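Putative secreted cellulose binding protein (Streptomyces coelicolor, PDB 4OY7) cleaves glycosidic bonds in cellulose oxidatively by a copper-dependent mechanism, this chain being its AA10 lytic polysaccharide monooxygenase domain. Local coordinates at residues 50-56 with 182-186; 94-100 with 160-166. All blocks are in the same frame, centred on the assembly; numbering follows the deposited sequence.

Contact 1. Residues 50-56 with 182-186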
loop_
_atom_site.group_PDB
_atom_site.type_symbol
_atom_site.label_atom_id
_atom_site.label_comp_id
_atom_site.label_asym_id
_atom_site.label_seq_id
_atom_site.Cartn_x
_atom_site.Cartn_y
_atom_site.Cartn_z
ATOM N N VAL A 50 -4.940 6.790 3.534
ATOM C CA VAL A 50 -5.396 6.538 2.170
ATOM C C VAL A 50 -6.736 5.783 2.226
ATOM O O VAL A 50 -6.781 4.551 2.156
ATOM C CB VAL A 50 -4.361 5.753 1.346
ATOM C CG1 VAL A 50 -4.771 5.790 -0.112
ATOM C CG2 VAL A 50 -2.987 6.389 1.473
ATOM N N LEU A 51 -7.822 6.528 2.339
ATOM C CA LEU A 51 -9.091 5.986 2.746
ATOM C C LEU A 51 -10.232 6.507 1.887
ATOM O O LEU A 51 -10.146 7.558 1.267
ATOM C CB LEU A 51 -9.330 6.289 4.241
ATOM C CG LEU A 51 -9.561 7.762 4.634
ATOM C CD1 LEU A 51 -11.023 8.179 4.590
ATOM C CD2 LEU A 51 -9.042 7.981 6.051
ATOM N N ASP A 52 -11.295 5.715 1.811
ATOM C CA ASP A 52 -12.555 6.140 1.204
ATOM C C ASP A 52 -13.596 5.812 2.273
ATOM O O ASP A 52 -13.805 4.635 2.598
ATOM C CB ASP A 52 -12.836 5.371 -0.089
ATOM C CG ASP A 52 -14.206 5.674 -0.701
ATOM O OD1 ASP A 52 -14.486 5.074 -1.765
ATOM O OD2 ASP A 52 -14.972 6.496 -0.162
ATOM N N SER A 53 -14.237 6.850 2.805
ATOM C CA SER A 53 -15.296 6.707 3.816
ATOM C C SER A 53 -16.499 5.864 3.394
ATOM O O SER A 53 -17.244 5.407 4.264
ATOM C CB SER A 53 -15.862 8.077 4.214
ATOM O OG SER A 53 -14.812 8.937 4.554
ATOM N N ASN A 54 -16.712 5.719 2.089
ATOM C CA ASN A 54 -17.912 5.092 1.552
ATOM C C ASN A 54 -17.671 3.871 0.687
ATOM O O ASN A 54 -18.588 3.409 0.003
ATOM C CB ASN A 54 -18.696 6.135 0.751
ATOM C CG ASN A 54 -19.210 7.245 1.623
ATOM O OD1 ASN A 54 -20.115 7.036 2.451
ATOM N ND2 ASN A 54 -18.624 8.423 1.489
ATOM N N ALA A 55 -16.450 3.347 0.673
ATOM C CA ALA A 55 -16.190 2.223 -0.206
ATOM C C ALA A 55 -17.015 0.984 0.115
ATOM O O ALA A 55 -17.519 0.327 -0.769
ATOM C CB ALA A 55 -14.716 1.894 -0.192
ATOM N N GLY A 56 -17.123 0.651 1.394
ATOM C CA GLY A 56 -17.973 -0.460 1.818
ATOM C C GLY A 56 -17.648 -1.816 1.244
ATOM O O GLY A 56 -18.546 -2.603 1.048
ATOM N N GLN A 182 -18.291 1.714 6.627
ATOM C CA GLN A 182 -18.107 1.745 5.169
ATOM C C GLN A 182 -16.699 2.225 4.788
ATOM O O GLN A 182 -16.280 2.068 3.657
ATOM C CB GLN A 182 -19.181 2.616 4.517
ATOM C CG GLN A 182 -20.579 2.054 4.693
ATOM C CD GLN A 182 -20.788 0.777 3.900
ATOM O OE1 GLN A 182 -20.828 0.794 2.676
ATOM N NE2 GLN A 182 -20.883 -0.332 4.581
ATOM N N GLU A 183 -15.966 2.792 5.745
ATOM C CA GLU A 183 -14.607 3.261 5.485
ATOM C C GLU A 183 -13.674 2.088 5.221
ATOM O O GLU A 183 -13.679 1.096 5.970
ATOM C CB GLU A 183 -14.095 4.087 6.650
ATOM C CG GLU A 183 -12.721 4.706 6.433
ATOM C CD GLU A 183 -12.244 5.417 7.684
ATOM O OE1 GLU A 183 -12.071 4.715 8.691
ATOM O OE2 GLU A 183 -12.092 6.656 7.669
ATOM N N ASN A 184 -12.910 2.188 4.130
ATOM C CA ASN A 184 -11.890 1.216 3.779
ATOM C C ASN A 184 -10.562 1.959 3.501
ATOM O O ASN A 184 -10.573 3.124 3.091
ATOM C CB ASN A 184 -12.277 0.490 2.471
ATOM C CG ASN A 184 -13.479 -0.451 2.563
ATOM O OD1 ASN A 184 -13.809 -1.046 1.520
ATOM N ND2 ASN A 184 -14.108 -0.637 3.739
ATOM N N PHE A 185 -9.448 1.242 3.608
ATOM C CA PHE A 185 -8.096 1.755 3.318
ATOM C C PHE A 185 -7.486 1.047 2.107
ATOM O O PHE A 185 -7.795 -0.104 1.823
ATOM C CB PHE A 185 -7.230 1.620 4.571
ATOM C CG PHE A 185 -7.719 2.487 5.688
ATOM C CD1 PHE A 185 -8.781 2.110 6.486
ATOM C CD2 PHE A 185 -7.201 3.754 5.819
ATOM C CE1 PHE A 185 -9.258 2.970 7.462
ATOM C CE2 PHE A 185 -7.666 4.617 6.781
ATOM C CZ PHE A 185 -8.702 4.227 7.583
ATOM N N PHE A 186 -6.609 1.753 1.408
ATOM C CA PHE A 186 -6.096 1.303 0.134
ATOM C C PHE A 186 -4.581 1.406 0.143
ATOM O O PHE A 186 -4.031 2.467 0.430
ATOM C CB PHE A 186 -6.690 2.166 -0.992
ATOM C CG PHE A 186 -8.168 1.928 -1.193
ATOM C CD1 PHE A 186 -9.095 2.516 -0.355
ATOM C CD2 PHE A 186 -8.632 1.058 -2.196
ATOM C CE1 PHE A 186 -10.450 2.239 -0.469
ATOM C CE2 PHE A 186 -9.998 0.789 -2.312
ATOM C CZ PHE A 186 -10.898 1.381 -1.444
HETATM O O HOH W 1 -14.132 8.104 6.874
HETATM O O HOH W 2 -20.749 -2.675 2.638
#
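Leu-51 and Phe-185 meet through first torsions of opposite sense: Leu-51 CG sits between its backbone N and carbonyl carbon (chi1 68°), whereas Phe-185 CG lies opposite its carbonyl carbon (chi1 -65°). From the same face of the sheet, these torsions let the side chains run alongside each other, with Leu-51 CB 3.5 Å from Phe-185 CE2. Next to this non-hydrogen-bonded pair, Asp-52 and Asn-184 form a hydrogen-bonded one, Asp-52 N donating to Asn-184 O at 3.0 Å and Asn-184 N to Asp-52 O. The ladder belongs to the beta-sandwich of the AA10 family and lies beside its copper centre: the Phe-185 side chain comes within about 3 Å of the copper held by His-1 and His-110. Glu-183, which contacts copper in another structure of this protein, sets OE2 3.6 Å from Leu-51 CD1 and reaches Ser-53 OG through water, while its OE1 pairs with Arg-178. Asp-52 OD2 closes an Asx turn, accepting from Asn-54 N from above the carboxylate plane; OD1 meets Tyr-62. Asn-184 OD1 faces Ala-55 CB at 3.5 Å and accepts from Gly-57 N and Gln-175 NE2, and ND2 donates to Glu-183 O. A leucine in place of Asn-184 would probably leave these two donors without their acceptor.

Contact 2. Residues 94-100 with 160-166; sequences LTSGATI and LALPSGR
Leu-162 reaches from the end of one strand into the turn that leads to the other, and its side chain can be followed outward atom by atom. Its CB lies 3.2 Å from Ala-98 O, the same carbonyl that accepts a hydrogen bond from Leu-162 N, so backbone and side chain approach one oxygen together. CG also lies against that oxygen, and with CG opposite the carbonyl carbon (chi1 -62°) the two methyls continue toward Ile-100 and Leu-94. CD1 presses on Ile-100 CG2 at 3.4 Å, closer than carbons usually sit, and also touches Thr-95 O. CD2 ends 4.2 Å from Leu-94 CD1. Both Leu-94 and Ile-100 cross Leu-162 at about a right angle.

The strands involved, 99-105 and 155-161, are the central pair of a four-stranded antiparallel sheet in the immunoglobulin-like sandwich of the LPMO. Ile-100 and Leu-160 exchange two backbone hydrogen bonds as their last hydrogen-bonded pair; Thr-99 and Ala-161, on the other face, form the non-hydrogen-bonded pair beside it, with Thr-99 OG1 3.7 Å from Ala-161 CB.

Beyond the sheet, Thr-95 to Ala-98 form a type II turn, with Gly-97 at the positive-phi position. Ser-96 ties this turn to the opposing loop. Its OG is anti to the backbone N (chi1 178°) and donates to a lone pair of Pro-163 O at 2.7 Å, in the carbonyl plane, while accepting from Arg-166 N at 3.1 Å; one hydroxyl thus bridges two points of segment 160-166. Gly-97 N adds weak bonds to Leu-162 O and Pro-163 O. Leu-162 O also accepts from a water at 2.7 Å. The guanidinium of Arg-166 leads away from Ser-96, and its NH2 bonds to Thr-119 O.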
loop_
_atom_site.group_PDB
_atom_site.type_symbol
_atom_site.label_atom_id
_atom_site.label_comp_id
_atom_site.label_asym_id
_atom_site.label_seq_id
_atom_site.Cartn_x
_atom_site.Cartn_y
_atom_site.Cartn_z
ATOM N N LEU A 94 11.907 -9.270 -2.888
ATOM C CA LEU A 94 11.280 -10.508 -2.404
ATOM C C LEU A 94 11.771 -11.736 -3.113
ATOM O O LEU A 94 12.265 -11.666 -4.230
ATOM C CB LEU A 94 9.781 -10.467 -2.658
ATOM C CG LEU A 94 9.026 -9.308 -2.039
ATOM C CD1 LEU A 94 7.560 -9.388 -2.399
ATOM C CD2 LEU A 94 9.216 -9.345 -0.540
ATOM N N THR A 95 11.578 -12.887 -2.460
ATOM C CA THR A 95 11.885 -14.162 -3.069
ATOM C C THR A 95 10.584 -14.867 -3.408
ATOM O O THR A 95 9.804 -15.249 -2.514
ATOM C CB THR A 95 12.740 -15.027 -2.147
ATOM O OG1 THR A 95 13.911 -14.293 -1.764
ATOM C CG2 THR A 95 13.183 -16.311 -2.871
ATOM N N SER A 96 10.374 -15.093 -4.705
ATOM C CA SER A 96 9.247 -15.887 -5.154
ATOM C C SER A 96 9.346 -17.279 -4.519
ATOM O O SER A 96 10.398 -17.910 -4.521
ATOM C CB SER A 96 9.273 -16.001 -6.678
ATOM O OG SER A 96 8.226 -16.806 -7.157
ATOM N N GLY A 97 8.238 -17.715 -3.934
ATOM C CA GLY A 97 8.167 -18.982 -3.243
ATOM C C GLY A 97 8.342 -18.919 -1.730
ATOM O O GLY A 97 8.028 -19.893 -1.057
ATOM N N ALA A 98 8.875 -17.815 -1.206
ATOM C CA ALA A 98 9.097 -17.659 0.235
ATOM C C ALA A 98 7.820 -17.203 0.929
ATOM O O ALA A 98 6.966 -16.556 0.318
ATOM C CB ALA A 98 10.188 -16.639 0.494
ATOM N N THR A 99 7.721 -17.567 2.202
ATOM C CA THR A 99 6.703 -17.069 3.114
ATOM C C THR A 99 7.299 -15.909 3.888
ATOM O O THR A 99 8.375 -16.059 4.470
ATOM C CB THR A 99 6.244 -18.189 4.071
ATOM O OG1 THR A 99 5.654 -19.247 3.287
ATOM C CG2 THR A 99 5.204 -17.653 5.074
ATOM N N ILE A 100 6.612 -14.766 3.900
ATOM C CA ILE A 100 7.171 -13.517 4.451
ATOM C C ILE A 100 6.283 -12.977 5.554
ATOM O O ILE A 100 5.077 -13.200 5.554
ATOM C CB ILE A 100 7.380 -12.435 3.350
ATOM C CG1 ILE A 100 6.056 -12.005 2.690
ATOM C CG2 ILE A 100 8.386 -12.916 2.301
ATOM C CD1 ILE A 100 6.120 -10.650 2.013
ATOM N N LEU A 160 2.463 -14.245 4.700
ATOM C CA LEU A 160 2.052 -14.420 3.303
ATOM C C LEU A 160 3.004 -15.357 2.543
ATOM O O LEU A 160 4.199 -15.061 2.442
ATOM C CB LEU A 160 2.013 -13.058 2.598
ATOM C CG LEU A 160 1.799 -13.039 1.074
ATOM C CD1 LEU A 160 0.494 -13.741 0.682
ATOM C CD2 LEU A 160 1.910 -11.594 0.567
ATOM N N ALA A 161 2.464 -16.449 1.988
ATOM C CA ALA A 161 3.231 -17.391 1.166
ATOM C C ALA A 161 3.234 -16.869 -0.252
ATOM O O ALA A 161 2.190 -16.851 -0.902
ATOM C CB ALA A 161 2.604 -18.782 1.222
ATOM N N LEU A 162 4.374 -16.365 -0.711
ATOM C CA LEU A 162 4.447 -15.701 -2.007
ATOM C C LEU A 162 4.433 -16.769 -3.102
ATOM O O LEU A 162 5.140 -17.765 -3.000
ATOM C CB LEU A 162 5.726 -14.863 -2.111
ATOM C CG LEU A 162 5.830 -13.716 -1.094
ATOM C CD1 LEU A 162 7.278 -13.284 -0.902
ATOM C CD2 LEU A 162 4.946 -12.555 -1.561
ATOM N N PRO A 163 3.647 -16.558 -4.164
ATOM C CA PRO A 163 3.644 -17.534 -5.255
ATOM C C PRO A 163 5.046 -17.786 -5.822
ATOM O O PRO A 163 5.886 -16.870 -5.832
ATOM C CB PRO A 163 2.762 -16.870 -6.324
ATOM C CG PRO A 163 1.980 -15.855 -5.630
ATOM C CD PRO A 163 2.759 -15.416 -4.438
ATOM N N SER A 164 5.272 -19.031 -6.238
ATOM C CA SER A 164 6.428 -19.440 -7.037
ATOM C C SER A 164 6.272 -19.024 -8.494
ATOM O O SER A 164 5.179 -18.620 -8.919
ATOM C CB SER A 164 6.579 -20.943 -6.998
ATOM O OG SER A 164 6.874 -21.366 -5.693
ATOM N N GLY A 165 7.377 -19.108 -9.235
ATOM C CA GLY A 165 7.369 -18.848 -10.676
ATOM C C GLY A 165 7.280 -17.384 -11.054
ATOM O O GLY A 165 6.954 -17.083 -12.192
ATOM N N ARG A 166 7.571 -16.485 -10.123
ATOM C CA ARG A 166 7.518 -15.063 -10.394
ATOM C C ARG A 166 8.906 -14.431 -10.455
ATOM O O ARG A 166 9.862 -14.875 -9.787
ATOM C CB ARG A 166 6.629 -14.360 -9.348
ATOM C CG ARG A 166 5.188 -14.868 -9.317
ATOM C CD ARG A 166 4.462 -14.640 -10.641
ATOM N NE ARG A 166 4.470 -13.221 -10.937
ATOM C CZ ARG A 166 3.512 -12.361 -10.599
ATOM N NH1 ARG A 166 2.355 -12.757 -10.036
ATOM N NH2 ARG A 166 3.684 -11.086 -10.880
HETATM O O HOH W 3 4.668 -20.022 -1.644
#

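How the contacts relate
From the N terminus, where His-1 binds copper, the chain first reaches 50-56, the opening half of contact 1. It then runs from strand 92-94 into 94-100 and, 60 residues later, returns at 160-166, so contact 2 closes an inner loop before 182-186 closes the outer one. The two are nested, not crossed. Contact 1 adds the short strand 51-52 to the mixed sheet near the copper; contact 2 joins neighbouring strands of the four-stranded sheet. The centres of the two contacts lie about 28 Å apart, on opposite sides of the chain's centre. Strand 184-193 links them: it starts in contact 1 and later pairs in parallel with 92-94, at the entrance to contact 2.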